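Long-range contacts in 7,8-dihydro-6-hydroxymethylpterin pyrophosphokinase-dihydropteroate synthase (Plasmodium falciparum, PDB 6JWS), which probably catalyses two successive steps of folate biosynthesis, pyrophosphorylation of 6-hydroxymethyl-7,8-dihydropterin and condensation of the resulting diphosphate with 4-aminobenzoate to give 7,8-dihydropteroate: residues N25-A30 with Y162-T167; L124-V129 with D216-M221. The protein carries 1 engineered substitution. All coordinates share one frame; numbering follows the deposited sequence.

Contact 1. Residues N25-A30 with Y162-T167; sequences NDRRNA and YFYNLT
Tyr164 packs against the loop 25-30 along its whole length, from its CB outward to its hydroxyl. Its CB and CG meet the methyl of Ala30, with CG 3.8 Å from Ala30 CB. Further along, CD1 comes near Arg27 CA, and CE1 approaches Arg27 CB more closely, to 3.6 Å. At the tip, OH lies 3.3 Å from Arg27 CD, but its polar partner is Glu56, whose OE1 it hydrogen-bonds. The guanidinium and the ring are 30° apart in plane, and the extended aliphatic part of Arg27 passes the phenol obliquely. At the ring edge, near its plane, sits the carbonyl oxygen of Asn25.

This is a junction in the ferredoxin-like HPPK fold: the loop leads from strand 16-24 to helix 30-44, and strand 163-172 is the antiparallel neighbour of strand 16-24, with Tyr164 and Thr24 joined through their backbones. A type I turn over Arg27-Ala30, closed by Ala30 N to Arg27 O at 3.1 Å, brings the chain round into the helix.

The other side chain carrying the contact is Asn25. With its CG anti to the carbonyl carbon (chi1 -60°), the amide runs alongside Phe163 and stands nearly upright on that ring, the planes 78° apart. Asn25 ND2 hangs over the centre of one face, 3.1 Å from Phe163 CE2, consistent with an N-H group directed at the pi cloud.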
loop_
_atom_site.group_PDB
_atom_site.type_symbol
_atom_site.label_atom_id
_atom_site.label_comp_id
_atom_site.label_asym_id
_atom_site.label_seq_id
_atom_site.Cartn_x
_atom_site.Cartn_y
_atom_site.Cartn_z
ATOM N N ASN B 25 9.011 -35.218 -2.391
ATOM C CA ASN B 25 10.136 -34.297 -2.313
ATOM C C ASN B 25 10.373 -33.635 -3.667
ATOM O O ASN B 25 11.167 -32.707 -3.776
ATOM C CB ASN B 25 11.415 -35.007 -1.861
ATOM C CG ASN B 25 11.277 -35.638 -0.492
ATOM O OD1 ASN B 25 11.313 -36.861 -0.360
ATOM N ND2 ASN B 25 11.101 -34.814 0.529
ATOM N N ASP B 26 9.676 -34.122 -4.694
ATOM C CA ASP B 26 9.874 -33.682 -6.066
ATOM C C ASP B 26 9.011 -32.447 -6.334
ATOM O O ASP B 26 7.794 -32.549 -6.446
ATOM C CB ASP B 26 9.600 -34.847 -7.025
ATOM C CG ASP B 26 9.892 -34.557 -8.485
ATOM O OD1 ASP B 26 10.350 -33.436 -8.786
ATOM O OD2 ASP B 26 9.650 -35.458 -9.314
ATOM N N ARG B 27 9.661 -31.284 -6.469
ATOM C CA ARG B 27 8.983 -30.002 -6.596
ATOM C C ARG B 27 8.333 -29.842 -7.974
ATOM O O ARG B 27 7.143 -29.526 -8.056
ATOM C CB ARG B 27 9.938 -28.856 -6.241
ATOM C CG ARG B 27 9.464 -27.481 -6.693
ATOM C CD ARG B 27 10.353 -26.331 -6.253
ATOM N NE ARG B 27 10.301 -25.183 -7.149
ATOM C CZ ARG B 27 9.209 -24.475 -7.453
ATOM N NH1 ARG B 27 8.026 -24.800 -6.956
ATOM N NH2 ARG B 27 9.304 -23.445 -8.275
ATOM N N ARG B 28 9.113 -30.049 -9.049
ATOM C CA ARG B 28 8.649 -29.815 -10.413
ATOM C C ARG B 28 7.391 -30.638 -10.659
ATOM O O ARG B 28 6.478 -30.161 -11.324
ATOM C CB ARG B 28 9.739 -30.112 -11.460
ATOM C CG ARG B 28 9.383 -29.808 -12.924
ATOM C CD ARG B 28 10.321 -30.409 -13.982
ATOM N NE ARG B 28 10.444 -31.874 -14.035
ATOM C CZ ARG B 28 10.094 -32.666 -15.055
ATOM N NH1 ARG B 28 10.263 -33.975 -14.964
ATOM N NH2 ARG B 28 9.583 -32.154 -16.162
ATOM N N ASN B 29 7.349 -31.849 -10.081
ATOM C CA ASN B 29 6.283 -32.798 -10.361
ATOM C C ASN B 29 5.339 -32.968 -9.175
ATOM O O ASN B 29 4.521 -33.887 -9.169
ATOM C CB ASN B 29 6.842 -34.157 -10.786
ATOM C CG ASN B 29 7.532 -34.090 -12.130
ATOM O OD1 ASN B 29 8.712 -34.413 -12.238
ATOM N ND2 ASN B 29 6.812 -33.642 -13.147
ATOM N N ALA B 30 5.417 -32.066 -8.191
ATOM C CA ALA B 30 4.675 -32.249 -6.946
ATOM C C ALA B 30 3.186 -32.467 -7.214
ATOM O O ALA B 30 2.580 -33.360 -6.622
ATOM C CB ALA B 30 4.931 -31.095 -6.009
ATOM N N TYR B 162 12.782 -29.597 0.313
ATOM C CA TYR B 162 11.413 -29.209 0.604
ATOM C C TYR B 162 10.508 -30.436 0.525
ATOM O O TYR B 162 10.732 -31.333 -0.289
ATOM C CB TYR B 162 10.934 -28.167 -0.410
ATOM C CG TYR B 162 11.626 -26.827 -0.366
ATOM C CD1 TYR B 162 11.336 -25.900 0.624
ATOM C CD2 TYR B 162 12.538 -26.467 -1.347
ATOM C CE1 TYR B 162 11.950 -24.657 0.651
ATOM C CE2 TYR B 162 13.163 -25.229 -1.332
ATOM C CZ TYR B 162 12.866 -24.321 -0.330
ATOM O OH TYR B 162 13.470 -23.097 -0.307
ATOM N N PHE B 163 9.476 -30.458 1.375
ATOM C CA PHE B 163 8.434 -31.468 1.290
ATOM C C PHE B 163 7.142 -30.830 0.775
ATOM O O PHE B 163 6.840 -29.673 1.082
ATOM C CB PHE B 163 8.228 -32.145 2.647
ATOM C CG PHE B 163 9.294 -33.135 3.047
ATOM C CD1 PHE B 163 10.544 -32.707 3.479
ATOM C CD2 PHE B 163 9.040 -34.500 3.014
ATOM C CE1 PHE B 163 11.521 -33.621 3.846
ATOM C CE2 PHE B 163 10.013 -35.415 3.394
ATOM C CZ PHE B 163 11.254 -34.974 3.804
ATOM N N TYR B 164 6.400 -31.610 -0.019
ATOM C CA TYR B 164 5.111 -31.238 -0.574
ATOM C C TYR B 164 4.090 -32.225 -0.039
ATOM O O TYR B 164 4.240 -33.436 -0.206
ATOM C CB TYR B 164 5.170 -31.124 -2.104
ATOM C CG TYR B 164 6.180 -30.090 -2.519
ATOM C CD1 TYR B 164 7.520 -30.429 -2.687
ATOM C CD2 TYR B 164 5.828 -28.755 -2.616
ATOM C CE1 TYR B 164 8.478 -29.473 -2.986
ATOM C CE2 TYR B 164 6.773 -27.787 -2.917
ATOM C CZ TYR B 164 8.103 -28.145 -3.088
ATOM O OH TYR B 164 9.047 -27.199 -3.371
ATOM N N ASN B 165 3.057 -31.675 0.600
ATOM C CA ASN B 165 2.235 -32.426 1.525
ATOM C C ASN B 165 0.767 -32.102 1.294
ATOM O O ASN B 165 0.410 -30.956 1.064
ATOM C CB ASN B 165 2.540 -31.979 2.957
ATOM C CG ASN B 165 2.796 -33.142 3.881
ATOM O OD1 ASN B 165 3.785 -33.861 3.713
ATOM N ND2 ASN B 165 1.917 -33.320 4.861
ATOM N N LEU B 166 -0.079 -33.102 1.507
ATOM C CA LEU B 166 -1.513 -32.936 1.409
ATOM C C LEU B 166 -2.154 -34.047 2.230
ATOM O O LEU B 166 -1.703 -35.183 2.147
ATOM C CB LEU B 166 -1.862 -33.050 -0.083
ATOM C CG LEU B 166 -3.314 -33.356 -0.420
ATOM C CD1 LEU B 166 -4.150 -32.130 -0.143
ATOM C CD2 LEU B 166 -3.431 -33.729 -1.880
ATOM N N THR B 167 -3.189 -33.718 3.007
ATOM C CA THR B 167 -4.011 -34.736 3.646
ATOM C C THR B 167 -5.316 -34.949 2.874
ATOM O O THR B 167 -5.718 -34.097 2.076
ATOM C CB THR B 167 -4.207 -34.467 5.146
ATOM O OG1 THR B 167 -4.848 -33.205 5.370
ATOM C CG2 THR B 167 -2.927 -34.619 5.958
#

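Contact 2. Residues L124-V129 with D216-M221; sequences LKEVNV and DFTIFM
The carboxylate of Glu126 comes in beside Phe217: its OE2 lies 3.1 Å from Phe217 CA and stands obliquely to the Phe217 ring. The second ring, Phe220, meets that of Phe315, a residue of the ATP pocket; Ile139 and Glu135 of helix 129-148 also touch Phe220, while Val127 CG2 reaches its CB across the contact at 4.0 Å.

Segment 216-221 supplies strand 219-221 of the HPPK part, paired antiparallel with 316-318; residues 124-128 run at 99° to the direction of 216-221, on the way into helix 129-148. Asn128 is the N-cap of that helix, its OD1 accepting from the backbone N of Asn131.

Two hydrogen bonds hold the crossing, both at Thr218. Glu126 has its CG anti to the carbonyl carbon and its chain extended beyond, which carries OE2 to Thr218 N, 2.8 Å away and fairly straight at 162°, engaging the lone pair anti to the other oxygen. The like charges of Glu126 OE2 and Asp216 OD1 are 5.2 Å apart, at most a mild disfavour to ionisation, which the Thr218 N-H would probably offset. In return, Val127 N donates to Thr218 O at 3.0 Å, from a position tilted 25° out of the carbonyl plane.

On the apolar flank, Leu124 CD1 touches Met221 SD at 3.9 Å, the two side chains roughly perpendicular, and Leu178 of helix 177-190 touches both. Nearby a single water bridges the segments, donating to Lys125 O at 2.6 Å and accepting from Phe220 N at 3.3 Å.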
loop_
_atom_site.group_PDB
_atom_site.type_symbol
_atom_site.label_atom_id
_atom_site.label_comp_id
_atom_site.label_asym_id
_atom_site.label_seq_id
_atom_site.Cartn_x
_atom_site.Cartn_y
_atom_site.Cartn_z
ATOM N N LEU B 124 -8.403 -55.310 14.537
ATOM C CA LEU B 124 -7.032 -55.401 15.016
ATOM C C LEU B 124 -7.017 -55.115 16.515
ATOM O O LEU B 124 -7.945 -54.508 17.048
ATOM C CB LEU B 124 -6.133 -54.425 14.255
ATOM C CG LEU B 124 -5.851 -54.769 12.792
ATOM C CD1 LEU B 124 -4.764 -53.866 12.222
ATOM C CD2 LEU B 124 -5.454 -56.229 12.634
ATOM N N LYS B 125 -5.963 -55.582 17.191
ATOM C CA LYS B 125 -5.865 -55.417 18.633
ATOM C C LYS B 125 -5.439 -53.985 18.942
ATOM O O LYS B 125 -4.504 -53.472 18.330
ATOM C CB LYS B 125 -4.888 -56.443 19.223
ATOM C CG LYS B 125 -5.500 -57.775 19.644
ATOM C CD LYS B 125 -4.512 -58.941 19.700
ATOM C CE LYS B 125 -3.214 -58.661 20.436
ATOM N NZ LYS B 125 -3.431 -58.175 21.822
ATOM N N GLU B 126 -6.128 -53.360 19.905
ATOM C CA GLU B 126 -5.830 -51.998 20.326
ATOM C C GLU B 126 -4.901 -51.984 21.540
ATOM O O GLU B 126 -4.919 -52.903 22.356
ATOM C CB GLU B 126 -7.124 -51.251 20.654
ATOM C CG GLU B 126 -7.926 -50.849 19.422
ATOM C CD GLU B 126 -9.054 -49.869 19.697
ATOM O OE1 GLU B 126 -10.067 -50.284 20.305
ATOM O OE2 GLU B 126 -8.909 -48.685 19.323
ATOM N N VAL B 127 -4.094 -50.919 21.640
ATOM C CA VAL B 127 -3.309 -50.586 22.823
ATOM C C VAL B 127 -4.033 -49.478 23.594
ATOM O O VAL B 127 -4.925 -48.822 23.057
ATOM C CB VAL B 127 -1.844 -50.223 22.473
ATOM C CG1 VAL B 127 -1.036 -51.440 22.037
ATOM C CG2 VAL B 127 -1.728 -49.124 21.418
ATOM N N ASN B 128 -3.677 -49.299 24.872
ATOM C CA ASN B 128 -4.211 -48.211 25.680
ATOM C C ASN B 128 -3.422 -46.937 25.383
ATOM O O ASN B 128 -2.368 -46.985 24.747
ATOM C CB ASN B 128 -4.220 -48.543 27.180
ATOM C CG ASN B 128 -2.868 -48.979 27.717
ATOM O OD1 ASN B 128 -1.873 -48.256 27.621
ATOM N ND2 ASN B 128 -2.821 -50.170 28.291
ATOM N N VAL B 129 -3.928 -45.806 25.889
ATOM C CA VAL B 129 -3.340 -44.503 25.621
ATOM C C VAL B 129 -1.878 -44.469 26.068
ATOM O O VAL B 129 -1.002 -44.171 25.254
ATOM C CB VAL B 129 -4.160 -43.350 26.232
ATOM C CG1 VAL B 129 -3.553 -41.998 25.879
ATOM C CG2 VAL B 129 -5.622 -43.399 25.805
ATOM N N ASP B 216 -11.714 -44.383 15.327
ATOM C CA ASP B 216 -11.245 -43.910 16.620
ATOM C C ASP B 216 -10.230 -44.890 17.211
ATOM O O ASP B 216 -9.999 -44.878 18.415
ATOM C CB ASP B 216 -12.426 -43.722 17.572
ATOM C CG ASP B 216 -13.176 -45.023 17.826
ATOM O OD1 ASP B 216 -12.834 -46.045 17.185
ATOM O OD2 ASP B 216 -14.085 -45.013 18.671
ATOM N N PHE B 217 -9.618 -45.726 16.365
ATOM C CA PHE B 217 -8.747 -46.794 16.842
ATOM C C PHE B 217 -7.444 -46.227 17.409
ATOM O O PHE B 217 -6.915 -45.228 16.914
ATOM C CB PHE B 217 -8.388 -47.780 15.722
ATOM C CG PHE B 217 -9.537 -48.527 15.085
ATOM C CD1 PHE B 217 -10.801 -48.526 15.652
ATOM C CD2 PHE B 217 -9.336 -49.259 13.925
ATOM C CE1 PHE B 217 -11.856 -49.193 15.046
ATOM C CE2 PHE B 217 -10.390 -49.932 13.320
ATOM C CZ PHE B 217 -11.646 -49.899 13.885
ATOM N N THR B 218 -6.920 -46.919 18.425
ATOM C CA THR B 218 -5.589 -46.688 18.959
ATOM C C THR B 218 -4.813 -48.000 18.866
ATOM O O THR B 218 -5.076 -48.929 19.626
ATOM C CB THR B 218 -5.670 -46.255 20.428
ATOM O OG1 THR B 218 -6.611 -45.194 20.584
ATOM C CG2 THR B 218 -4.327 -45.846 20.994
ATOM N N ILE B 219 -3.851 -48.054 17.940
ATOM C CA ILE B 219 -3.147 -49.281 17.602
ATOM C C ILE B 219 -1.644 -49.010 17.589
ATOM O O ILE B 219 -1.213 -47.967 17.100
ATOM C CB ILE B 219 -3.629 -49.789 16.227
ATOM C CG1 ILE B 219 -5.040 -50.371 16.317
ATOM C CG2 ILE B 219 -2.637 -50.764 15.605
ATOM C CD1 ILE B 219 -5.835 -50.227 15.047
ATOM N N PHE B 220 -0.862 -49.961 18.134
ATOM C CA PHE B 220 0.574 -50.035 17.906
ATOM C C PHE B 220 0.983 -51.504 17.826
ATOM O O PHE B 220 0.945 -52.212 18.828
ATOM C CB PHE B 220 1.369 -49.252 18.964
ATOM C CG PHE B 220 2.753 -48.832 18.519
ATOM C CD1 PHE B 220 3.820 -49.719 18.555
ATOM C CD2 PHE B 220 2.988 -47.548 18.034
ATOM C CE1 PHE B 220 5.084 -49.332 18.122
ATOM C CE2 PHE B 220 4.248 -47.162 17.600
ATOM C CZ PHE B 220 5.299 -48.053 17.646
ATOM N N MET B 221 1.366 -51.950 16.623
ATOM C CA MET B 221 1.714 -53.342 16.385
ATOM C C MET B 221 3.202 -53.412 16.065
ATOM O O MET B 221 3.623 -52.922 15.019
ATOM C CB MET B 221 0.904 -53.915 15.216
ATOM C CG MET B 221 -0.531 -54.262 15.583
ATOM S SD MET B 221 -1.531 -54.903 14.193
ATOM C CE MET B 221 -0.494 -56.231 13.577
HETATM O O HOH W 1 -2.486 -52.418 19.527
#

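Both contacts lie near the ATP site of the HPPK part, contact 1 closer to the magnesium ion and contact 2 farther from it. Their centres are about 30 Å apart and their nearest atoms about 16 Å, so they do not touch, although their segments alternate along the chain. Contact 1 belongs to the central sheet, and the side chain of Phe163 lies about 6 Å from that of the magnesium-binding Asp208, about 8 Å from bound ATP and about 9 Å from the metal. Contact 2 backs the ATP pocket instead: the Phe220 side chain is about 7 Å from the nucleotide but about 13 Å from the magnesium ion, and it adjoins the pocket residues Phe315 and Ser317.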